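Local coordinates for protein phosphoserine aminotransferase (PDB 2C0R) that catalyses the reversible, pyridoxal-phosphate-dependent conversion of 3-phosphohydroxypyruvate to phosphoserine in serine biosynthesis and the analogous reaction giving phosphohydroxythreonine in pyridoxine biosynthesis, at residues Q80-P85 and L108-L113; V98-W103 and A121-S126; S102-A107 and S150-E155; A143-L148 and P169-M174. The protein carries 1 engineered substitution. All blocks are in the same frame, centred on the assembly; numbering follows the deposited sequence.

Interaction 1. Residues Q80-P85 and L108-L113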
# COMPACT_ATOMS: atom_id res chain seq x y z
N GLN A 80 -3.71 -9.86 5.55
CA GLN A 80 -4.44 -10.21 6.77
C GLN A 80 -4.64 -11.71 6.92
O GLN A 80 -4.66 -12.21 8.06
CB GLN A 80 -5.82 -9.50 6.87
CG GLN A 80 -5.65 -7.97 6.85
CD GLN A 80 -4.86 -7.56 8.09
OE1 GLN A 80 -3.83 -6.89 7.93
NE2 GLN A 80 -5.35 -7.95 9.24
N PHE A 81 -4.75 -12.46 5.83
CA PHE A 81 -4.86 -13.92 5.94
C PHE A 81 -3.70 -14.48 6.78
O PHE A 81 -3.91 -15.45 7.49
CB PHE A 81 -4.76 -14.56 4.57
CG PHE A 81 -5.93 -14.25 3.65
CD1 PHE A 81 -5.78 -14.50 2.29
CD2 PHE A 81 -7.11 -13.69 4.13
CE1 PHE A 81 -6.83 -14.17 1.42
CE2 PHE A 81 -8.17 -13.44 3.26
CZ PHE A 81 -8.02 -13.71 1.92
N ALA A 82 -2.52 -13.89 6.67
CA ALA A 82 -1.34 -14.29 7.46
C ALA A 82 -1.30 -13.60 8.81
O ALA A 82 -1.02 -14.22 9.84
CB ALA A 82 -0.08 -14.02 6.66
N MET A 83 -1.58 -12.30 8.76
CA MET A 83 -1.44 -11.57 10.04
C MET A 83 -2.40 -12.01 11.13
O MET A 83 -2.06 -12.03 12.31
CB MET A 83 -1.58 -10.10 9.70
CG MET A 83 -1.15 -9.16 10.82
SD MET A 83 -1.14 -7.45 10.17
CE MET A 83 -0.87 -6.62 11.77
N ILE A 84 -3.63 -12.40 10.74
CA ILE A 84 -4.60 -12.88 11.76
C ILE A 84 -4.09 -14.13 12.50
O ILE A 84 -3.94 -14.10 13.75
CB ILE A 84 -5.97 -13.05 11.06
CG1 ILE A 84 -6.60 -11.73 10.68
CG2 ILE A 84 -6.92 -13.92 11.89
CD1 ILE A 84 -7.56 -11.85 9.52
N PRO A 85 -3.79 -15.25 11.85
CA PRO A 85 -3.27 -16.39 12.63
C PRO A 85 -1.93 -16.06 13.27
O PRO A 85 -1.64 -16.53 14.39
CB PRO A 85 -3.11 -17.48 11.57
CG PRO A 85 -3.14 -16.81 10.24
CD PRO A 85 -3.99 -15.59 10.44
N LEU A 108 -7.69 -19.96 4.77
CA LEU A 108 -7.28 -21.15 5.51
C LEU A 108 -5.86 -21.52 5.13
O LEU A 108 -5.09 -21.94 6.01
CB LEU A 108 -8.25 -22.30 5.15
CG LEU A 108 -7.93 -23.64 5.82
CD1 LEU A 108 -8.03 -23.55 7.34
CD2 LEU A 108 -8.86 -24.71 5.24
N LYS A 109 -5.50 -21.41 3.87
CA LYS A 109 -4.16 -21.74 3.40
C LYS A 109 -3.09 -21.03 4.25
O LYS A 109 -2.12 -21.65 4.68
CB LYS A 109 -4.05 -21.37 1.92
CG LYS A 109 -2.54 -21.29 1.50
CD LYS A 109 -2.55 -21.00 -0.01
CE LYS A 109 -1.23 -21.43 -0.60
NZ LYS A 109 -1.05 -20.82 -1.95
N GLU A 110 -3.26 -19.73 4.49
CA GLU A 110 -2.22 -19.05 5.25
C GLU A 110 -2.21 -19.54 6.69
O GLU A 110 -1.15 -19.70 7.29
CB GLU A 110 -2.39 -17.52 5.21
CG GLU A 110 -2.26 -16.99 3.80
CD GLU A 110 -0.94 -17.43 3.19
OE1 GLU A 110 0.08 -17.13 3.81
OE2 GLU A 110 -1.00 -18.03 2.11
N ALA A 111 -3.40 -19.79 7.25
CA ALA A 111 -3.40 -20.20 8.66
C ALA A 111 -2.69 -21.53 8.82
O ALA A 111 -2.01 -21.75 9.81
CB ALA A 111 -4.82 -20.23 9.22
N LYS A 112 -2.82 -22.43 7.81
CA LYS A 112 -2.15 -23.74 7.91
C LYS A 112 -0.64 -23.59 7.99
O LYS A 112 0.03 -24.46 8.54
CB LYS A 112 -2.52 -24.58 6.68
CG LYS A 112 -3.98 -25.05 6.72
CD LYS A 112 -4.36 -25.84 5.49
CE LYS A 112 -4.97 -27.17 5.85
NZ LYS A 112 -6.43 -27.33 5.70
N LEU A 113 -0.09 -22.53 7.42
CA LEU A 113 1.34 -22.28 7.54
C LEU A 113 1.80 -21.83 8.92
O LEU A 113 3.00 -21.97 9.20
CB LEU A 113 1.70 -21.16 6.53
CG LEU A 113 1.49 -21.60 5.09
CD1 LEU A 113 1.74 -20.50 4.08
CD2 LEU A 113 2.38 -22.80 4.76
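Pro85 sets its ring against Ala111, and this is the apolar end of the contact: Pro85 CG stands 3.9 Å from Ala111 CB and 3.7 Å from Ala111 CA. The small methyl group lets the proline ring settle directly on the backbone of the other helix. The axes of the segments 80-85 and 108-113 approach to 8.1 Å and cross at -42°.

The second patch pairs an aliphatic stem with backbone. Glu110 lays its CG 3.6 Å from Phe81 CB, and its CB comes to 3.4 Å from Phe81 O. That carbonyl lies one turn before Pro85, whose nitrogen has no hydrogen to offer it, and the helix kinks there. With the Glu110 chain bent at its second torsion (chi2 -56°), the carboxylate folds back beside the neighbouring helix, OE1 4.2 Å from Ala82 CB.

Among polar bonds, Glu110 OE2 is hydrogen-bonded to Thr223 OG1 of the second subunit, whose Pro222 also packs on Ala82 and Glu110. Phe81 starts toward 108-113, but its ring leads off to touch the cofactor and Trp103. The contact thus joins helices 76-88 and 102-114 at the dimer interface, with Ala111 resting on strand 94-99 and Phe81 on Tyr192 of strand 190-194.

Interaction 2. Residues V98-W103 and A121-S126; sequences VMTGSW and ASSEAS. With PLP (pyridoxal-5'-phosphate), chain C.
Ser123 holds its OG between its own backbone N and carbonyl carbon (chi1 54°), the crowded position, and this brings the hydroxyl over Thr100 CA at 3.4 Å. From there it donates to a water at 2.7 Å, and the same water donates to Thr100 O, so one solvent molecule links the two segments just beyond the last strand pair. The pair belongs to a beta-alpha-beta unit: strand 94-99, helix 102-114 and strand 117-122, with the two strands parallel and adjacent.

Two backbone bonds join the strand ends. Met99 N reaches Ala121 O at 2.8 Å, and Ser123 N reaches Met99 O at 2.9 Å, the second almost straight on to its carbonyl (C=O...N 171°). Met99 and Ser122 share one face of the sheet. The doubly bent methionine chain turns away from Ser122 to pack on Ser105 and Leu108 of the crossover helix. On the other face Val98 CG1 and Ala121 CB lie 4.3 Å apart, and Val98 also meets Leu146 and Leu148 of the next strand.

Past Met99 the chain breaks from the sheet. Thr100 turns off it, and Gly101 takes the N-cap position with backbone angles that would jam a side chain against the preceding carbonyl. The new helix then carries Trp103 to the cofactor, its CH2 3.5 Å from C5A of PLP. Strand 117-122 ends in an ST turn: Ser122 OG, anti to its own N (chi1 178°), accepts from Glu124 N at 3.0 Å.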
# COMPACT_ATOMS: atom_id res chain seq x y z
N VAL A 98 -14.74 -21.01 8.47
CA VAL A 98 -15.94 -21.41 7.73
C VAL A 98 -15.59 -21.40 6.25
O VAL A 98 -15.18 -20.32 5.77
CB VAL A 98 -17.07 -20.43 8.04
CG1 VAL A 98 -18.35 -20.85 7.26
CG2 VAL A 98 -17.32 -20.29 9.53
N MET A 99 -15.69 -22.52 5.56
CA MET A 99 -15.15 -22.71 4.22
C MET A 99 -16.27 -22.57 3.19
O MET A 99 -17.05 -23.47 2.95
CB MET A 99 -14.42 -24.04 4.05
CG MET A 99 -13.36 -24.27 5.11
SD MET A 99 -12.09 -22.95 5.15
CE MET A 99 -11.45 -23.13 3.48
N THR A 100 -16.33 -21.37 2.60
CA THR A 100 -17.44 -20.97 1.74
C THR A 100 -17.01 -20.76 0.31
O THR A 100 -17.83 -20.31 -0.51
CB THR A 100 -18.10 -19.66 2.27
OG1 THR A 100 -17.03 -18.76 2.65
CG2 THR A 100 -18.91 -19.97 3.52
N GLY A 101 -15.76 -21.02 -0.03
CA GLY A 101 -15.41 -20.77 -1.43
C GLY A 101 -13.97 -20.26 -1.51
O GLY A 101 -13.08 -20.49 -0.67
N SER A 102 -13.71 -19.53 -2.57
CA SER A 102 -12.34 -19.21 -2.95
C SER A 102 -11.59 -18.37 -1.96
O SER A 102 -10.39 -18.60 -1.70
CB SER A 102 -12.40 -18.46 -4.29
OG SER A 102 -12.81 -19.38 -5.30
N TRP A 103 -12.27 -17.37 -1.39
CA TRP A 103 -11.50 -16.52 -0.47
C TRP A 103 -11.36 -17.14 0.92
O TRP A 103 -10.35 -16.92 1.58
CB TRP A 103 -12.14 -15.13 -0.46
CG TRP A 103 -11.79 -14.41 -1.74
CD1 TRP A 103 -12.64 -13.98 -2.72
CD2 TRP A 103 -10.47 -14.05 -2.17
NE1 TRP A 103 -11.92 -13.36 -3.73
CE2 TRP A 103 -10.60 -13.40 -3.41
CE3 TRP A 103 -9.19 -14.22 -1.62
CZ2 TRP A 103 -9.49 -12.91 -4.11
CZ3 TRP A 103 -8.08 -13.73 -2.31
CH2 TRP A 103 -8.24 -13.09 -3.54
N ALA A 121 -17.19 -25.36 9.41
CA ALA A 121 -18.32 -25.62 8.53
C ALA A 121 -17.81 -25.42 7.10
O ALA A 121 -16.84 -24.71 6.91
CB ALA A 121 -19.52 -24.74 8.79
N SER A 122 -18.50 -26.06 6.16
CA SER A 122 -18.05 -26.02 4.78
C SER A 122 -19.19 -26.20 3.81
O SER A 122 -20.05 -27.03 4.07
CB SER A 122 -17.01 -27.13 4.51
OG SER A 122 -16.61 -27.12 3.13
N SER A 123 -19.18 -25.47 2.74
CA SER A 123 -20.15 -25.67 1.65
C SER A 123 -19.48 -26.30 0.44
O SER A 123 -20.07 -26.31 -0.65
CB SER A 123 -20.81 -24.35 1.30
OG SER A 123 -19.76 -23.39 1.02
N GLU A 124 -18.31 -26.89 0.62
CA GLU A 124 -17.62 -27.56 -0.47
C GLU A 124 -18.44 -28.63 -1.17
O GLU A 124 -18.41 -28.78 -2.40
CB GLU A 124 -16.34 -28.18 0.10
CG GLU A 124 -15.31 -28.43 -1.00
CD GLU A 124 -14.14 -29.25 -0.51
OE1 GLU A 124 -13.98 -29.41 0.73
OE2 GLU A 124 -13.35 -29.74 -1.36
N ALA A 125 -19.17 -29.41 -0.35
CA ALA A 125 -19.94 -30.52 -0.92
C ALA A 125 -20.98 -30.01 -1.91
O ALA A 125 -21.41 -30.73 -2.83
CB ALA A 125 -20.57 -31.33 0.20
N SER A 126 -21.38 -28.74 -1.73
CA SER A 126 -22.34 -28.16 -2.67
C SER A 126 -21.63 -27.38 -3.77
O SER A 126 -22.31 -26.55 -4.40
CB SER A 126 -23.31 -27.24 -1.94
OG SER A 126 -22.66 -26.05 -1.50
N1 PLP C . -10.88 -11.48 0.34
C2 PLP C . -11.92 -11.18 -0.49
C2A PLP C . -13.32 -11.57 -0.00
C3 PLP C . -11.71 -10.55 -1.68
O3 PLP C . -12.75 -10.20 -2.48
C4 PLP C . -10.43 -10.15 -1.99
C4A PLP C . -10.18 -9.44 -3.33
C5 PLP C . -9.38 -10.53 -1.18
C6 PLP C . -9.60 -11.12 0.03
C5A PLP C . -7.93 -10.25 -1.60
O4P PLP C . -7.64 -8.86 -1.45
P PLP C . -6.21 -8.26 -1.80
O1P PLP C . -6.27 -6.83 -1.33
O2P PLP C . -6.10 -8.39 -3.30
O3P PLP C . -5.21 -9.09 -1.08
O HOH W 1 -20.45 -21.12 -0.28

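Interaction 3. Residues S102-A107 and S150-E155. With PLP (pyridoxal-5'-phosphate), chain C.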
# COMPACT_ATOMS: atom_id res chain seq x y z
N SER A 102 -13.71 -19.53 -2.57
CA SER A 102 -12.34 -19.21 -2.95
C SER A 102 -11.59 -18.37 -1.96
O SER A 102 -10.39 -18.60 -1.70
CB SER A 102 -12.40 -18.46 -4.29
OG SER A 102 -12.81 -19.38 -5.30
N TRP A 103 -12.27 -17.37 -1.39
CA TRP A 103 -11.50 -16.52 -0.47
C TRP A 103 -11.36 -17.14 0.92
O TRP A 103 -10.35 -16.92 1.58
CB TRP A 103 -12.14 -15.13 -0.46
CG TRP A 103 -11.79 -14.41 -1.74
CD1 TRP A 103 -12.64 -13.98 -2.72
CD2 TRP A 103 -10.47 -14.05 -2.17
NE1 TRP A 103 -11.92 -13.36 -3.73
CE2 TRP A 103 -10.60 -13.40 -3.41
CE3 TRP A 103 -9.19 -14.22 -1.62
CZ2 TRP A 103 -9.49 -12.91 -4.11
CZ3 TRP A 103 -8.08 -13.73 -2.31
CH2 TRP A 103 -8.24 -13.09 -3.54
N ALA A 104 -12.36 -17.91 1.36
CA ALA A 104 -12.17 -18.66 2.57
C ALA A 104 -11.00 -19.61 2.41
O ALA A 104 -10.18 -19.78 3.28
CB ALA A 104 -13.39 -19.51 2.84
N SER A 105 -10.90 -20.23 1.22
CA SER A 105 -9.81 -21.19 1.00
C SER A 105 -8.45 -20.51 1.07
O SER A 105 -7.47 -21.08 1.59
CB SER A 105 -9.93 -21.90 -0.35
OG SER A 105 -11.03 -22.79 -0.34
N LYS A 106 -8.35 -19.30 0.52
CA LYS A 106 -7.05 -18.59 0.57
C LYS A 106 -6.70 -18.28 2.02
O LYS A 106 -5.56 -18.34 2.46
CB LYS A 106 -7.14 -17.30 -0.25
CG LYS A 106 -7.11 -17.58 -1.75
CD LYS A 106 -5.67 -17.75 -2.18
CE LYS A 106 -5.49 -17.64 -3.68
NZ LYS A 106 -5.24 -16.23 -4.10
N ALA A 107 -7.73 -17.94 2.80
CA ALA A 107 -7.50 -17.58 4.21
C ALA A 107 -7.03 -18.81 4.95
O ALA A 107 -6.07 -18.71 5.72
CB ALA A 107 -8.75 -16.99 4.85
N SER A 150 -17.53 -12.84 4.65
CA SER A 150 -18.90 -12.40 4.61
C SER A 150 -19.46 -12.49 3.18
O SER A 150 -20.64 -12.82 3.04
CB SER A 150 -19.10 -10.97 5.09
OG SER A 150 -18.27 -10.10 4.35
N ASN A 151 -18.64 -12.19 2.21
CA ASN A 151 -19.10 -12.22 0.82
C ASN A 151 -18.02 -12.91 0.01
O ASN A 151 -16.89 -12.40 -0.01
CB ASN A 151 -19.35 -10.79 0.34
CG ASN A 151 -19.96 -10.76 -1.07
OD1 ASN A 151 -21.16 -10.96 -1.18
ND2 ASN A 151 -19.17 -10.46 -2.07
N GLU A 152 -18.32 -14.02 -0.59
CA GLU A 152 -17.40 -14.77 -1.43
C GLU A 152 -17.50 -14.17 -2.83
O GLU A 152 -18.41 -14.56 -3.59
CB GLU A 152 -17.77 -16.26 -1.42
CG GLU A 152 -17.27 -16.94 -0.15
CD GLU A 152 -15.77 -17.20 -0.11
OE1 GLU A 152 -15.03 -16.69 -0.98
OE2 GLU A 152 -15.32 -17.92 0.80
N THR A 153 -16.57 -13.29 -3.06
CA THR A 153 -16.52 -12.46 -4.25
C THR A 153 -16.47 -13.24 -5.55
O THR A 153 -17.01 -12.74 -6.55
CB THR A 153 -15.20 -11.63 -4.19
OG1 THR A 153 -15.00 -11.31 -2.80
CG2 THR A 153 -15.36 -10.39 -5.03
N ILE A 154 -15.82 -14.41 -5.54
CA ILE A 154 -15.67 -15.17 -6.80
C ILE A 154 -16.87 -16.05 -7.07
O ILE A 154 -17.30 -16.19 -8.22
CB ILE A 154 -14.35 -15.98 -6.75
CG1 ILE A 154 -13.17 -15.04 -6.96
CG2 ILE A 154 -14.38 -17.13 -7.75
CD1 ILE A 154 -11.80 -15.61 -6.65
N GLU A 155 -17.40 -16.66 -6.01
CA GLU A 155 -18.55 -17.55 -6.18
C GLU A 155 -19.88 -16.79 -6.24
O GLU A 155 -20.84 -17.29 -6.84
CB GLU A 155 -18.56 -18.58 -5.05
CG GLU A 155 -17.64 -19.77 -5.33
CD GLU A 155 -16.17 -19.52 -5.07
OE1 GLU A 155 -15.92 -18.79 -4.10
OE2 GLU A 155 -15.20 -19.96 -5.72
N1 PLP C . -10.88 -11.48 0.34
C2 PLP C . -11.92 -11.18 -0.49
C2A PLP C . -13.32 -11.57 -0.00
C3 PLP C . -11.71 -10.55 -1.68
O3 PLP C . -12.75 -10.20 -2.48
C4 PLP C . -10.43 -10.15 -1.99
C4A PLP C . -10.18 -9.44 -3.33
C5 PLP C . -9.38 -10.53 -1.18
C6 PLP C . -9.60 -11.12 0.03
C5A PLP C . -7.93 -10.25 -1.60
O4P PLP C . -7.64 -8.86 -1.45
P PLP C . -6.21 -8.26 -1.80
O1P PLP C . -6.27 -6.83 -1.33
O2P PLP C . -6.10 -8.39 -3.30
O3P PLP C . -5.21 -9.09 -1.08
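Glu152 OE2 is gripped twice, by Ala104 N at 3.0 Å and by the hydroxyl of Thr100. Its twin, OE1, takes Trp103 N at 2.9 Å, and toward these two N-H groups both oxygens use their syn lone pairs, so the carboxylate straddles successive residues and is fixed in rotation. A bend at the second torsion of Glu152 (chi2 -75°) swings it up to the helix. Glu155 holds the residue before: OE1 accepts from Ser102 N at 2.8 Å, 35° out of the carboxylate plane, and OE2 from Ser102 OG over an unusually short distance. Two acidic groups thus take the N-H groups of the first turn of helix 102-114, where the helix dipole would probably stabilise their negative charge.

This helix start forms a wall of the cofactor pocket of this class-V, fold type I aminotransferase. The pyridine ring of PLP covers one face of the Trp103 indole, its C3 3.4 Å above the plane and displaced toward the rim. Ile154 CD1 comes obliquely to Trp103 NE1 at 3.7 Å. Replacing the tryptophan with an alanine would probably strip the cofactor ring of the flat surface it lies against and open a gap beside Ile154. Thr153 slants past the indole and ends on the cofactor, its OG1 hydrogen-bonded to PLP O3 at 2.5 Å; either oxygen could be the donor. Ser176 OG is a second partner of the Thr153 hydroxyl.

Interaction 4. Residues A143-L148 and P169-M174. With PLP (pyridoxal-5'-phosphate), chain C.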
# COMPACT_ATOMS: atom_id res chain seq x y z
N ALA A 143 -10.47 -23.40 19.97
CA ALA A 143 -10.45 -22.38 18.92
C ALA A 143 -9.85 -21.05 19.39
O ALA A 143 -10.27 -20.54 20.42
CB ALA A 143 -11.87 -22.10 18.39
N ALA A 144 -8.93 -20.50 18.60
CA ALA A 144 -8.36 -19.19 18.84
C ALA A 144 -9.30 -18.11 18.36
O ALA A 144 -9.35 -16.99 18.81
CB ALA A 144 -7.01 -19.07 18.12
N TYR A 145 -10.04 -18.52 17.32
CA TYR A 145 -10.93 -17.57 16.65
C TYR A 145 -11.77 -18.38 15.66
O TYR A 145 -11.44 -19.53 15.40
CB TYR A 145 -10.26 -16.45 15.88
CG TYR A 145 -9.25 -16.80 14.82
CD1 TYR A 145 -9.61 -17.14 13.52
CD2 TYR A 145 -7.89 -16.78 15.12
CE1 TYR A 145 -8.64 -17.46 12.57
CE2 TYR A 145 -6.91 -17.08 14.17
CZ TYR A 145 -7.30 -17.41 12.89
OH TYR A 145 -6.37 -17.72 11.91
N LEU A 146 -12.83 -17.75 15.17
CA LEU A 146 -13.59 -18.30 14.06
C LEU A 146 -13.51 -17.27 12.93
O LEU A 146 -13.92 -16.14 13.19
CB LEU A 146 -15.05 -18.59 14.40
CG LEU A 146 -15.89 -19.02 13.18
CD1 LEU A 146 -15.55 -20.43 12.76
CD2 LEU A 146 -17.37 -18.86 13.47
N HIS A 147 -13.03 -17.65 11.75
CA HIS A 147 -12.93 -16.75 10.61
C HIS A 147 -14.00 -17.13 9.57
O HIS A 147 -14.14 -18.29 9.24
CB HIS A 147 -11.55 -16.91 10.02
CG HIS A 147 -11.29 -16.04 8.84
ND1 HIS A 147 -11.80 -16.30 7.58
CD2 HIS A 147 -10.53 -14.93 8.73
CE1 HIS A 147 -11.37 -15.32 6.76
NE2 HIS A 147 -10.60 -14.48 7.43
N LEU A 148 -14.74 -16.13 9.14
CA LEU A 148 -15.63 -16.32 8.00
C LEU A 148 -15.35 -15.23 6.98
O LEU A 148 -14.74 -14.19 7.28
CB LEU A 148 -17.08 -16.35 8.45
CG LEU A 148 -17.69 -15.16 9.19
CD1 LEU A 148 -18.08 -13.99 8.30
CD2 LEU A 148 -18.96 -15.58 9.94
N PRO A 169 -13.34 -15.12 19.57
CA PRO A 169 -13.47 -13.99 18.66
C PRO A 169 -13.91 -14.41 17.27
O PRO A 169 -13.33 -15.29 16.63
CB PRO A 169 -12.04 -13.46 18.53
CG PRO A 169 -11.25 -14.02 19.66
CD PRO A 169 -11.96 -15.28 20.08
N LEU A 170 -14.93 -13.70 16.77
CA LEU A 170 -15.34 -13.84 15.38
C LEU A 170 -14.59 -12.84 14.51
O LEU A 170 -14.50 -11.64 14.82
CB LEU A 170 -16.83 -13.60 15.24
CG LEU A 170 -17.41 -13.68 13.84
CD1 LEU A 170 -17.37 -15.10 13.25
CD2 LEU A 170 -18.85 -13.17 13.80
N ILE A 171 -14.04 -13.36 13.42
CA ILE A 171 -13.24 -12.54 12.49
C ILE A 171 -13.86 -12.65 11.10
O ILE A 171 -14.16 -13.75 10.65
CB ILE A 171 -11.79 -13.00 12.49
CG1 ILE A 171 -11.23 -12.85 13.91
CG2 ILE A 171 -10.96 -12.26 11.45
CD1 ILE A 171 -9.76 -13.23 14.01
N GLY A 172 -14.07 -11.53 10.42
CA GLY A 172 -14.76 -11.55 9.11
C GLY A 172 -13.91 -10.83 8.06
O GLY A 172 -13.55 -9.68 8.22
N ASP A 173 -13.68 -11.57 6.98
CA ASP A 173 -13.18 -10.94 5.77
C ASP A 173 -14.36 -10.33 5.02
O ASP A 173 -15.10 -11.05 4.38
CB ASP A 173 -12.50 -11.99 4.90
CG ASP A 173 -12.01 -11.45 3.57
OD1 ASP A 173 -12.17 -10.25 3.28
OD2 ASP A 173 -11.41 -12.25 2.82
N MET A 174 -14.54 -9.02 5.14
CA MET A 174 -15.60 -8.31 4.49
C MET A 174 -15.06 -7.52 3.30
O MET A 174 -15.67 -6.50 2.96
CB MET A 174 -16.26 -7.37 5.48
CG MET A 174 -16.91 -8.08 6.64
SD MET A 174 -17.88 -6.93 7.65
CE MET A 174 -18.68 -8.11 8.75
N1 PLP C . -10.88 -11.48 0.34
C2 PLP C . -11.92 -11.18 -0.49
C2A PLP C . -13.32 -11.57 -0.00
C3 PLP C . -11.71 -10.55 -1.68
O3 PLP C . -12.75 -10.20 -2.48
C4 PLP C . -10.43 -10.15 -1.99
C4A PLP C . -10.18 -9.44 -3.33
C5 PLP C . -9.38 -10.53 -1.18
C6 PLP C . -9.60 -11.12 0.03
C5A PLP C . -7.93 -10.25 -1.60
O4P PLP C . -7.64 -8.86 -1.45
P PLP C . -6.21 -8.26 -1.80
O1P PLP C . -6.27 -6.83 -1.33
O2P PLP C . -6.10 -8.39 -3.30
O3P PLP C . -5.21 -9.09 -1.08
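Leu170 pushes its CD1 between two leucines of the neighbouring strand, 3.8 Å from Leu146 CD2 and 3.7 Å from Leu148 CD2. Leu146 runs alongside it and points the same way; Leu148 crosses it obliquely. Tyr145, His147 and Ile171 occupy the other face. There Ile171 CD1 makes an off-centre CH-pi contact, 4.2 Å from the centroid of the Tyr145 ring, and its CG2 branch lies 3.8 Å from His147 CD2. Ile84 of helix 76-88 covers this side.

Between the two faces runs a regular parallel pairing. Leu146 N bonds to Pro169 O, Ile171 N to Leu146 O, Leu148 N to Ile171 O at 2.9 Å, and Asp173 N to Leu148 O at 2.8 Å. Ile171 O also sits over a face of the His147 ring.

The polar ends find partners on adjoining strands: Tyr145 OH bonds to Tyr97 OH, and His147 NE2 to Tyr192 OH. At the end of its strand, Asp173 puts CG anti to its backbone N (chi1 177°) and carries the carboxylate to the cofactor, OD2 2.7 Å from N1 of PLP. Ser175 OG holds OD1 and steadies the group. With an alanine here, the pyridine nitrogen would probably be left without its carboxylate and Ser175 OG without this partner. An aspartate facing the pyridine nitrogen from a strand end of a seven-stranded mixed sheet is a hallmark of the fold type I PLP enzymes.

Interactions 1, 2 and 4 are buried, while interaction 3 is only partly buried. Helix 102-114 serves three of them: its later turns pack on helix 76-88 in interaction 1, its start follows the strand of interaction 2, and its first N-H groups are held in interaction 3. Interactions 2 and 4 belong to one sheet, joined by Val98 N to His147 O, and rely on parallel backbone bonds; interaction 1 is helix packing through carbon atoms beside the second subunit, and interaction 3 is made by two glutamate carboxylates binding N-H groups at the helix start. Each includes a residue of the PLP pocket, among them Phe81, Trp103, Thr153 and Asp173, with Phe81 packing on both Trp103 and Asp173.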